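Local atomic coordinates of flavin adenine dinucleotide synthase (Saccharomyces cerevisiae, PDB entry 2WSI), a protein that catalyses the transfer of an adenylyl group from ATP to flavin mononucleotide, forming the coenzyme FAD and releasing diphosphate. Residues A[54-59]-A[157-163]; A[101-107]-A[128-134]; A[221-225]-A[298-303]. All coordinates share one frame; numbering follows the deposited sequence.

Contact 1: residues A[54-59]-A[157-163]. With FAD (flavin-adenine dinucleotide), chain C.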
# COMPACT_ATOMS: atom_id res chain seq x y z
N GLY A 54 -2.68 -3.63 19.54
CA GLY A 54 -1.68 -2.58 19.57
C GLY A 54 -0.24 -3.08 19.59
O GLY A 54 0.67 -2.26 19.52
N GLU A 55 -0.03 -4.38 19.69
CA GLU A 55 1.33 -4.92 19.65
C GLU A 55 1.93 -4.59 18.29
O GLU A 55 3.15 -4.39 18.16
CB GLU A 55 1.37 -6.44 19.84
CG GLU A 55 0.97 -6.89 21.23
CD GLU A 55 0.93 -8.42 21.39
OE1 GLU A 55 1.40 -9.13 20.49
OE2 GLU A 55 0.43 -8.91 22.41
N ILE A 56 1.06 -4.57 17.29
CA ILE A 56 1.48 -4.24 15.93
C ILE A 56 0.82 -2.95 15.50
O ILE A 56 -0.40 -2.85 15.56
CB ILE A 56 1.03 -5.30 14.92
CG1 ILE A 56 1.62 -6.68 15.25
CG2 ILE A 56 1.52 -4.93 13.51
CD1 ILE A 56 1.09 -7.76 14.32
N SER A 57 1.60 -2.00 14.99
CA SER A 57 1.03 -0.87 14.28
C SER A 57 1.36 -0.96 12.79
O SER A 57 2.43 -1.41 12.41
CB SER A 57 1.62 0.43 14.80
OG SER A 57 0.93 1.50 14.20
N PHE A 58 0.42 -0.56 11.97
CA PHE A 58 0.59 -0.59 10.51
C PHE A 58 1.08 0.79 10.05
O PHE A 58 0.39 1.81 10.29
CB PHE A 58 -0.77 -0.93 9.86
CG PHE A 58 -0.66 -1.28 8.41
CD1 PHE A 58 -0.70 -2.60 8.02
CD2 PHE A 58 -0.51 -0.29 7.45
CE1 PHE A 58 -0.56 -2.95 6.67
CE2 PHE A 58 -0.36 -0.62 6.10
CZ PHE A 58 -0.38 -1.94 5.71
N SER A 59 2.27 0.86 9.44
CA SER A 59 2.71 2.16 8.90
C SER A 59 2.10 2.39 7.53
O SER A 59 2.34 1.66 6.57
CB SER A 59 4.24 2.33 8.87
OG SER A 59 4.87 1.34 8.08
N GLU A 157 4.15 -0.03 24.17
CA GLU A 157 3.64 -1.38 23.97
C GLU A 157 3.88 -1.87 22.52
O GLU A 157 3.74 -3.06 22.22
CB GLU A 157 2.14 -1.45 24.32
CG GLU A 157 1.22 -0.67 23.33
CD GLU A 157 0.94 0.79 23.73
OE1 GLU A 157 1.79 1.43 24.41
OE2 GLU A 157 -0.13 1.31 23.34
N THR A 158 4.23 -0.95 21.63
CA THR A 158 4.40 -1.31 20.21
C THR A 158 5.59 -2.27 20.08
O THR A 158 6.72 -1.91 20.42
CB THR A 158 4.70 -0.08 19.34
OG1 THR A 158 3.64 0.88 19.46
CG2 THR A 158 4.86 -0.49 17.87
N GLU A 159 5.34 -3.48 19.60
CA GLU A 159 6.41 -4.46 19.45
C GLU A 159 6.89 -4.61 18.00
O GLU A 159 8.02 -5.03 17.73
CB GLU A 159 5.96 -5.82 20.02
CG GLU A 159 5.65 -5.73 21.53
CD GLU A 159 5.39 -7.08 22.17
OE1 GLU A 159 5.81 -8.11 21.59
OE2 GLU A 159 4.76 -7.11 23.27
N ALA A 160 6.03 -4.25 17.07
CA ALA A 160 6.32 -4.50 15.64
C ALA A 160 5.53 -3.50 14.79
O ALA A 160 4.48 -3.02 15.21
CB ALA A 160 5.92 -5.92 15.26
N ILE A 161 6.08 -3.15 13.62
CA ILE A 161 5.45 -2.24 12.70
C ILE A 161 5.45 -2.84 11.29
O ILE A 161 6.48 -3.29 10.83
CB ILE A 161 6.18 -0.91 12.70
CG1 ILE A 161 6.25 -0.44 14.16
CG2 ILE A 161 5.47 0.09 11.78
CD1 ILE A 161 6.29 1.04 14.36
N VAL A 162 4.29 -2.83 10.65
CA VAL A 162 4.15 -3.34 9.31
C VAL A 162 4.57 -2.24 8.33
O VAL A 162 4.11 -1.12 8.45
CB VAL A 162 2.68 -3.73 9.01
CG1 VAL A 162 2.58 -4.38 7.62
CG2 VAL A 162 2.10 -4.68 10.10
N ILE A 163 5.37 -2.59 7.33
CA ILE A 163 6.02 -1.63 6.44
C ILE A 163 5.87 -2.16 5.01
O ILE A 163 6.25 -3.30 4.76
CB ILE A 163 7.53 -1.59 6.73
CG1 ILE A 163 7.75 -1.20 8.20
CG2 ILE A 163 8.25 -0.66 5.76
CD1 ILE A 163 9.22 -1.36 8.66
PA FAD C . 9.32 4.50 1.43
O1A FAD C . 8.90 5.59 0.48
O2A FAD C . 10.08 5.06 2.60
O5B FAD C . 8.09 3.55 1.91
C5B FAD C . 8.39 2.29 2.48
C4B FAD C . 7.32 1.96 3.53
O4B FAD C . 7.56 2.69 4.70
C3B FAD C . 5.94 2.36 3.06
O3B FAD C . 5.31 1.33 2.34
C2B FAD C . 5.23 2.64 4.37
O2B FAD C . 4.75 1.44 4.94
C1B FAD C . 6.34 3.18 5.23
N9A FAD C . 6.33 4.65 5.14
C8A FAD C . 7.06 5.45 4.30
N7A FAD C . 6.75 6.75 4.56
C5A FAD C . 5.81 6.76 5.54
C6A FAD C . 5.13 7.78 6.18
N6A FAD C . 5.34 9.07 5.90
N1A FAD C . 4.25 7.44 7.17
C2A FAD C . 4.01 6.13 7.53
N3A FAD C . 4.66 5.12 6.86
C4A FAD C . 5.56 5.45 5.91
N1 FAD C . 16.10 1.82 7.45
C2 FAD C . 17.23 1.27 7.98
O2 FAD C . 18.31 1.39 7.40
N3 FAD C . 17.18 0.60 9.18
C4 FAD C . 15.98 0.47 9.85
O4 FAD C . 16.00 -0.16 10.92
C4X FAD C . 14.82 1.02 9.31
N5 FAD C . 13.59 0.91 9.96
C5X FAD C . 12.45 1.46 9.41
C6 FAD C . 11.21 1.36 10.04
C7 FAD C . 10.08 1.95 9.48
C7M FAD C . 8.74 1.87 10.14
C8 FAD C . 10.20 2.63 8.27
C8M FAD C . 8.99 3.25 7.63
C9 FAD C . 11.42 2.72 7.63
C9A FAD C . 12.55 2.15 8.20
N10 FAD C . 13.76 2.27 7.55
C10 FAD C . 14.89 1.69 8.09
C1' FAD C . 13.83 2.99 6.23
C2' FAD C . 13.57 2.01 5.07
O2' FAD C . 14.36 0.85 5.12
C3' FAD C . 13.74 2.65 3.69
O3' FAD C . 15.11 2.88 3.45
C4' FAD C . 12.98 3.96 3.61
O4' FAD C . 11.66 3.79 4.09
C5' FAD C . 12.89 4.44 2.16
O5' FAD C . 12.60 3.34 1.32
P FAD C . 11.57 3.49 0.09
O1P FAD C . 11.73 4.85 -0.54
O2P FAD C . 11.72 2.32 -0.86
O3P FAD C . 10.08 3.34 0.66
O HOH W 1 1.12 0.14 18.58
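I56 and V162 press methyl against methyl on one face of a parallel strand pair, I56 CG2 lying 3.5 Å from V162 CG2, closer than carbons usually pack. V162 holds CG1 opposite its backbone N (chi1 -176°), which turns that branch to F58 and leaves CG2 for I56. V162 CG1 comes obliquely to the F58 ring, 3.6 Å from CE1. Helix 64-87 closes this face with L69, L70 and Y73, while S57 and I161 turn to the other face, against F151 and F148 of helix 144-154. Between the faces the backbone is regular: V162 N reaches S57 O at 2.9 Å with an N-H...O angle of 159°, in the carbonyl plane.

The end remote from FAD is looser and wetter. E55 O accepts from two successive N-H groups, A160 N and E159 N, the latter at 2.8 Å. Beyond it the carboxylates of E55 and E159 approach without touching, E55 OE1 standing 4.7 Å from E159 OE1; S50 N, bonded to E55 OE1, probably eases that like-charge proximity. One water donates to both G54 O and T158 OG1, the latter also bonded to Y155 O.

At the FAD end the chemistry is tight again. V162 O is gripped twice, by S59 N in its plane and by S59 OG at 2.6 Å, tilted 22° from it. S59 O, on the same residue, accepts the ribose hydroxyl O2B of FAD at 2.9 Å; the chemistry implies that the strand bonding which fixes S59 also sets its carbonyl toward the ribose.

Contact 2: residues A[101-107]-A[128-134]. With FAD (flavin-adenine dinucleotide), chain C.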
# COMPACT_ATOMS: atom_id res chain seq x y z
N ARG A 101 -10.86 -0.21 15.93
CA ARG A 101 -10.11 0.32 14.78
C ARG A 101 -8.70 -0.29 14.74
O ARG A 101 -8.19 -0.76 15.75
CB ARG A 101 -10.02 1.84 14.88
CG ARG A 101 -11.41 2.48 15.03
CD ARG A 101 -11.38 3.98 14.88
NE ARG A 101 -10.65 4.60 15.97
CZ ARG A 101 -10.48 5.91 16.12
NH1 ARG A 101 -11.01 6.77 15.25
NH2 ARG A 101 -9.79 6.37 17.16
N LEU A 102 -8.09 -0.30 13.55
CA LEU A 102 -6.78 -0.92 13.33
C LEU A 102 -5.67 0.08 13.64
O LEU A 102 -5.61 1.14 13.04
CB LEU A 102 -6.66 -1.34 11.86
CG LEU A 102 -5.51 -2.31 11.58
CD1 LEU A 102 -5.83 -3.68 12.19
CD2 LEU A 102 -5.28 -2.47 10.07
N PRO A 103 -4.77 -0.26 14.57
CA PRO A 103 -3.76 0.73 14.93
C PRO A 103 -2.81 1.03 13.77
O PRO A 103 -2.22 0.11 13.21
CB PRO A 103 -2.98 0.07 16.07
CG PRO A 103 -3.86 -1.04 16.57
CD PRO A 103 -4.71 -1.47 15.42
N THR A 104 -2.64 2.31 13.48
CA THR A 104 -1.99 2.73 12.25
C THR A 104 -1.17 3.97 12.55
O THR A 104 -1.55 4.76 13.42
CB THR A 104 -3.05 3.04 11.15
OG1 THR A 104 -3.86 1.88 10.91
CG2 THR A 104 -2.38 3.51 9.82
N VAL A 105 -0.05 4.13 11.85
CA VAL A 105 0.80 5.28 12.08
C VAL A 105 1.12 5.94 10.75
O VAL A 105 1.51 5.25 9.82
CB VAL A 105 2.13 4.91 12.79
CG1 VAL A 105 2.72 3.65 12.20
CG2 VAL A 105 3.15 6.06 12.68
N PHE A 106 0.93 7.27 10.68
CA PHE A 106 1.22 8.04 9.48
C PHE A 106 2.14 9.16 9.88
O PHE A 106 1.80 9.97 10.74
CB PHE A 106 -0.06 8.64 8.88
CG PHE A 106 0.20 9.60 7.72
CD1 PHE A 106 1.14 9.29 6.74
CD2 PHE A 106 -0.49 10.80 7.63
CE1 PHE A 106 1.38 10.14 5.68
CE2 PHE A 106 -0.25 11.68 6.56
CZ PHE A 106 0.68 11.35 5.59
N ILE A 107 3.31 9.24 9.25
CA ILE A 107 4.19 10.36 9.54
C ILE A 107 3.89 11.46 8.54
O ILE A 107 4.16 11.31 7.34
CB ILE A 107 5.67 9.97 9.55
CG1 ILE A 107 5.91 8.78 10.50
CG2 ILE A 107 6.53 11.18 9.98
CD1 ILE A 107 5.41 9.02 11.96
N CYS A 128 -11.30 1.80 8.54
CA CYS A 128 -11.48 1.82 9.99
C CYS A 128 -10.12 1.71 10.70
O CYS A 128 -9.90 0.84 11.57
CB CYS A 128 -12.40 0.66 10.44
SG CYS A 128 -13.17 0.95 12.05
N LEU A 129 -9.24 2.62 10.31
CA LEU A 129 -7.92 2.73 10.91
C LEU A 129 -7.96 3.70 12.08
O LEU A 129 -8.58 4.74 11.99
CB LEU A 129 -6.94 3.29 9.89
CG LEU A 129 -6.95 2.54 8.56
CD1 LEU A 129 -5.87 3.12 7.61
CD2 LEU A 129 -6.74 1.04 8.82
N SER A 130 -7.27 3.35 13.14
CA SER A 130 -7.06 4.27 14.25
C SER A 130 -5.74 4.95 13.99
O SER A 130 -4.67 4.38 14.21
CB SER A 130 -6.97 3.53 15.58
OG SER A 130 -6.68 4.45 16.63
N LEU A 131 -5.82 6.17 13.50
CA LEU A 131 -4.63 6.81 12.97
C LEU A 131 -3.89 7.67 13.98
O LEU A 131 -4.43 8.65 14.49
CB LEU A 131 -5.04 7.67 11.78
CG LEU A 131 -3.89 8.23 10.96
CD1 LEU A 131 -3.28 7.09 10.10
CD2 LEU A 131 -4.42 9.33 10.10
N TYR A 132 -2.65 7.30 14.28
CA TYR A 132 -1.72 8.25 14.86
C TYR A 132 -1.11 9.01 13.70
O TYR A 132 -0.55 8.38 12.79
CB TYR A 132 -0.62 7.53 15.61
CG TYR A 132 0.54 8.41 16.03
CD1 TYR A 132 0.54 9.08 17.26
CD2 TYR A 132 1.67 8.54 15.22
CE1 TYR A 132 1.64 9.88 17.65
CE2 TYR A 132 2.76 9.31 15.60
CZ TYR A 132 2.75 9.97 16.80
OH TYR A 132 3.85 10.72 17.14
N GLU A 133 -1.24 10.33 13.70
CA GLU A 133 -0.55 11.17 12.71
C GLU A 133 0.38 12.18 13.39
O GLU A 133 -0.07 13.05 14.13
CB GLU A 133 -1.57 11.93 11.84
CG GLU A 133 -0.88 12.88 10.83
CD GLU A 133 -1.84 13.53 9.84
OE1 GLU A 133 -3.07 13.43 10.02
OE2 GLU A 133 -1.36 14.16 8.87
N SER A 134 1.68 12.06 13.12
CA SER A 134 2.66 13.02 13.63
C SER A 134 2.28 14.43 13.21
O SER A 134 1.51 14.63 12.28
CB SER A 134 4.05 12.69 13.10
OG SER A 134 4.14 13.00 11.73
PA FAD C . 9.32 4.50 1.43
O1A FAD C . 8.90 5.59 0.48
O2A FAD C . 10.08 5.06 2.60
O5B FAD C . 8.09 3.55 1.91
C5B FAD C . 8.39 2.29 2.48
C4B FAD C . 7.32 1.96 3.53
O4B FAD C . 7.56 2.69 4.70
C3B FAD C . 5.94 2.36 3.06
O3B FAD C . 5.31 1.33 2.34
C2B FAD C . 5.23 2.64 4.37
O2B FAD C . 4.75 1.44 4.94
C1B FAD C . 6.34 3.18 5.23
N9A FAD C . 6.33 4.65 5.14
C8A FAD C . 7.06 5.45 4.30
N7A FAD C . 6.75 6.75 4.56
C5A FAD C . 5.81 6.76 5.54
C6A FAD C . 5.13 7.78 6.18
N6A FAD C . 5.34 9.07 5.90
N1A FAD C . 4.25 7.44 7.17
C2A FAD C . 4.01 6.13 7.53
N3A FAD C . 4.66 5.12 6.86
C4A FAD C . 5.56 5.45 5.91
N1 FAD C . 16.10 1.82 7.45
C2 FAD C . 17.23 1.27 7.98
O2 FAD C . 18.31 1.39 7.40
N3 FAD C . 17.18 0.60 9.18
C4 FAD C . 15.98 0.47 9.85
O4 FAD C . 16.00 -0.16 10.92
C4X FAD C . 14.82 1.02 9.31
N5 FAD C . 13.59 0.91 9.96
C5X FAD C . 12.45 1.46 9.41
C6 FAD C . 11.21 1.36 10.04
C7 FAD C . 10.08 1.95 9.48
C7M FAD C . 8.74 1.87 10.14
C8 FAD C . 10.20 2.63 8.27
C8M FAD C . 8.99 3.25 7.63
C9 FAD C . 11.42 2.72 7.63
C9A FAD C . 12.55 2.15 8.20
N10 FAD C . 13.76 2.27 7.55
C10 FAD C . 14.89 1.69 8.09
C1' FAD C . 13.83 2.99 6.23
C2' FAD C . 13.57 2.01 5.07
O2' FAD C . 14.36 0.85 5.12
C3' FAD C . 13.74 2.65 3.69
O3' FAD C . 15.11 2.88 3.45
C4' FAD C . 12.98 3.96 3.61
O4' FAD C . 11.66 3.79 4.09
C5' FAD C . 12.89 4.44 2.16
O5' FAD C . 12.60 3.34 1.32
P FAD C . 11.57 3.49 0.09
O1P FAD C . 11.73 4.85 -0.54
O2P FAD C . 11.72 2.32 -0.86
O3P FAD C . 10.08 3.34 0.66
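L102 and L129 form the buried apolar centre of this parallel strand pair, lying side by side with L102 CB 3.9 Å from L129 CD2. On the same face L131 CD1 sits 3.7 Å from T104 CG2 and also touches F106 CB. On the other face of the sheet, V105 CG2 meets the Y132 ring obliquely.

T104 also serves the backbone. Its OG1 lies opposite the carbonyl carbon (chi1 -59°) and donates back to L102 O at 2.9 Å, while S130 N reaches that oxygen at 2.8 Å from the opposite face of the carbonyl; neither donor lies in the plane. With an alanine here, L102 O would probably keep S130 N but lose its second donor, and a gap would open beside L131 CD1.

Further out the pairs become polar. The F106 ring and the E133 carboxylate run alongside each other, their planes 47° apart, with E133 OE2 3.6 Å from F106 CE2. At the far edge the guanidinium of R101 lays one face over S130 CA. At the C-terminal end, I107 N donates almost straight (170°) to FAD N1A at 2.9 Å, and FAD N6A donates to I107 O at 2.9 Å, so the backbone reads the Watson-Crick edge of adenine.

The two strands and helix 114-126 between them form a beta-alpha-beta unit. Strand 129-133 is the outermost on this side of the sheet, and strand 102-106 continues inward to strand 56-59. Helices 64-87 and 114-126 pack on the L102, L129 and L131 face, and helix 144-154 packs on V105 and Y132.

Contact 3: residues A[221-225]-A[298-303]. With FAD (flavin-adenine dinucleotide), chain C; SO4 (sulfate ion), chain B.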
# COMPACT_ATOMS: atom_id res chain seq x y z
N PHE A 221 2.39 10.04 -11.61
CA PHE A 221 3.31 9.59 -10.57
C PHE A 221 3.41 8.07 -10.60
O PHE A 221 2.40 7.39 -10.81
CB PHE A 221 2.85 10.08 -9.18
CG PHE A 221 3.08 11.56 -8.95
CD1 PHE A 221 4.12 12.01 -8.14
CD2 PHE A 221 2.29 12.50 -9.57
CE1 PHE A 221 4.34 13.36 -7.94
CE2 PHE A 221 2.51 13.85 -9.37
CZ PHE A 221 3.53 14.28 -8.56
N THR A 222 4.61 7.54 -10.37
CA THR A 222 4.78 6.09 -10.15
C THR A 222 5.37 5.83 -8.76
O THR A 222 5.52 4.69 -8.33
CB THR A 222 5.73 5.48 -11.20
OG1 THR A 222 6.99 6.16 -11.14
CG2 THR A 222 5.11 5.58 -12.58
N SER A 223 5.74 6.89 -8.09
CA SER A 223 6.33 6.81 -6.77
C SER A 223 6.02 8.14 -6.13
O SER A 223 6.19 9.19 -6.77
CB SER A 223 7.85 6.62 -6.90
OG SER A 223 8.47 6.53 -5.63
N ILE A 224 5.53 8.14 -4.89
CA ILE A 224 5.17 9.41 -4.26
C ILE A 224 6.11 9.73 -3.11
O ILE A 224 6.25 8.93 -2.17
CB ILE A 224 3.69 9.43 -3.77
CG1 ILE A 224 2.73 9.19 -4.93
CG2 ILE A 224 3.39 10.77 -3.11
CD1 ILE A 224 1.25 8.95 -4.49
N GLY A 225 6.77 10.87 -3.21
CA GLY A 225 7.61 11.38 -2.14
C GLY A 225 6.94 12.64 -1.62
O GLY A 225 5.74 12.64 -1.35
N LEU A 298 12.58 1.77 -13.51
CA LEU A 298 12.25 3.16 -13.78
C LEU A 298 11.24 3.75 -12.79
O LEU A 298 10.82 4.89 -12.94
CB LEU A 298 11.68 3.28 -15.19
CG LEU A 298 12.66 2.93 -16.33
CD1 LEU A 298 12.00 3.14 -17.70
CD2 LEU A 298 13.91 3.76 -16.19
N GLU A 299 10.88 2.97 -11.77
CA GLU A 299 9.80 3.32 -10.85
C GLU A 299 10.07 4.63 -10.11
O GLU A 299 9.16 5.43 -9.88
CB GLU A 299 9.59 2.18 -9.83
CG GLU A 299 8.44 2.41 -8.85
CD GLU A 299 7.99 1.12 -8.12
OE1 GLU A 299 8.45 0.03 -8.49
OE2 GLU A 299 7.17 1.20 -7.17
N ARG A 300 11.32 4.86 -9.74
CA ARG A 300 11.62 6.04 -8.95
C ARG A 300 12.20 7.17 -9.82
O ARG A 300 12.82 8.08 -9.31
CB ARG A 300 12.61 5.68 -7.84
CG ARG A 300 12.02 4.72 -6.81
CD ARG A 300 12.99 4.47 -5.69
NE ARG A 300 13.23 5.69 -4.93
CZ ARG A 300 12.59 6.02 -3.81
NH1 ARG A 300 11.67 5.21 -3.29
NH2 ARG A 300 12.87 7.16 -3.20
N ALA A 301 11.96 7.11 -11.13
CA ALA A 301 12.59 8.07 -12.05
C ALA A 301 12.11 9.50 -11.84
O ALA A 301 12.84 10.45 -12.12
CB ALA A 301 12.39 7.65 -13.50
N GLY A 302 10.89 9.67 -11.33
CA GLY A 302 10.41 10.99 -10.97
C GLY A 302 10.86 11.50 -9.59
O GLY A 302 10.46 12.59 -9.17
N ARG A 303 11.70 10.72 -8.90
CA ARG A 303 12.21 11.09 -7.58
C ARG A 303 13.64 11.70 -7.60
O ARG A 303 14.32 11.68 -8.62
CB ARG A 303 12.22 9.85 -6.68
CG ARG A 303 10.90 9.11 -6.62
CD ARG A 303 9.95 9.83 -5.71
NE ARG A 303 10.50 9.99 -4.36
CZ ARG A 303 10.26 9.17 -3.35
NH1 ARG A 303 9.46 8.13 -3.51
NH2 ARG A 303 10.80 9.39 -2.16
PA FAD C . 9.32 4.50 1.43
O1A FAD C . 8.90 5.59 0.48
O2A FAD C . 10.08 5.06 2.60
O5B FAD C . 8.09 3.55 1.91
C5B FAD C . 8.39 2.29 2.48
C4B FAD C . 7.32 1.96 3.53
O4B FAD C . 7.56 2.69 4.70
C3B FAD C . 5.94 2.36 3.06
O3B FAD C . 5.31 1.33 2.34
C2B FAD C . 5.23 2.64 4.37
O2B FAD C . 4.75 1.44 4.94
C1B FAD C . 6.34 3.18 5.23
N9A FAD C . 6.33 4.65 5.14
C8A FAD C . 7.06 5.45 4.30
N7A FAD C . 6.75 6.75 4.56
C5A FAD C . 5.81 6.76 5.54
C6A FAD C . 5.13 7.78 6.18
N6A FAD C . 5.34 9.07 5.90
N1A FAD C . 4.25 7.44 7.17
C2A FAD C . 4.01 6.13 7.53
N3A FAD C . 4.66 5.12 6.86
C4A FAD C . 5.56 5.45 5.91
N1 FAD C . 16.10 1.82 7.45
C2 FAD C . 17.23 1.27 7.98
O2 FAD C . 18.31 1.39 7.40
N3 FAD C . 17.18 0.60 9.18
C4 FAD C . 15.98 0.47 9.85
O4 FAD C . 16.00 -0.16 10.92
C4X FAD C . 14.82 1.02 9.31
N5 FAD C . 13.59 0.91 9.96
C5X FAD C . 12.45 1.46 9.41
C6 FAD C . 11.21 1.36 10.04
C7 FAD C . 10.08 1.95 9.48
C7M FAD C . 8.74 1.87 10.14
C8 FAD C . 10.20 2.63 8.27
C8M FAD C . 8.99 3.25 7.63
C9 FAD C . 11.42 2.72 7.63
C9A FAD C . 12.55 2.15 8.20
N10 FAD C . 13.76 2.27 7.55
C10 FAD C . 14.89 1.69 8.09
C1' FAD C . 13.83 2.99 6.23
C2' FAD C . 13.57 2.01 5.07
O2' FAD C . 14.36 0.85 5.12
C3' FAD C . 13.74 2.65 3.69
O3' FAD C . 15.11 2.88 3.45
C4' FAD C . 12.98 3.96 3.61
O4' FAD C . 11.66 3.79 4.09
C5' FAD C . 12.89 4.44 2.16
O5' FAD C . 12.60 3.34 1.32
P FAD C . 11.57 3.49 0.09
O1P FAD C . 11.73 4.85 -0.54
O2P FAD C . 11.72 2.32 -0.86
O3P FAD C . 10.08 3.34 0.66
S SO4 B . 4.87 4.57 -3.61
O1 SO4 B . 6.01 5.34 -3.16
O2 SO4 B . 3.93 4.47 -2.51
O3 SO4 B . 4.26 5.27 -4.74
O4 SO4 B . 5.29 3.21 -3.92
O HOH W 2 7.86 3.32 -5.05
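T222 and S223 run past E299 and R300 without regular strand pairing, both CA-CA separations (T222 to E299, S223 to R300) being 5.8 Å, where overlapping type I turns, L298 to A301 and R300 to R303, fold the second segment. T222 OG1 donates to E299 O at 2.6 Å, and N233 also bonds that hydroxyl. S223 OG accepts from R303 NH1 at 2.8 Å, near the guanidinium plane.

Bends at chi2 (-78°) and chi3 lay the R303 guanidinium flat over G225, whose CA stands 3.6 Å above the guanidinium plane, over its centre; a CB there would clash with R303 NE, consistent with a glycine. On the other face lies R300 NH2, while R300 NH1 makes a weak bond to FAD O1P at 2.8 Å. R300 thus faces the FAD phosphate, whereas the sulfate, probably from the crystallisation liquor, is bonded by K64, Y217 and I224 N, the last reaching sulfate O3 at 3.1 Å. A water joins E299 OE2 to sulfate O4.

Both segments are loops. E299 forms salt bridges with R166 and K64, and helix 215-218 packs on F221 and I224 through L216, beside the loops holding N233 and H235.

In the fold
Contacts 1 and 2 belong to one sheet and meet directly: strands 56-59 and 102-106 are neighbours, with F58 bonded to P103 and V105 through the backbone, and along the chain contact 2 is nested within the loop that contact 1 closes. Contact 1 is the more buried, while contact 2 lies at the sheet's edge and is partly buried, as is contact 3. Contact 3 lies apart, its nearest atoms about 11 Å from contact 1 and 9 Å from contact 2, and joins loops by charged and hydroxyl groups instead of strand bonding. All three reach FAD differently: contact 1 at the ribose and the flavin's methylated ring, contact 2 at the adenine, contact 3 at a phosphate.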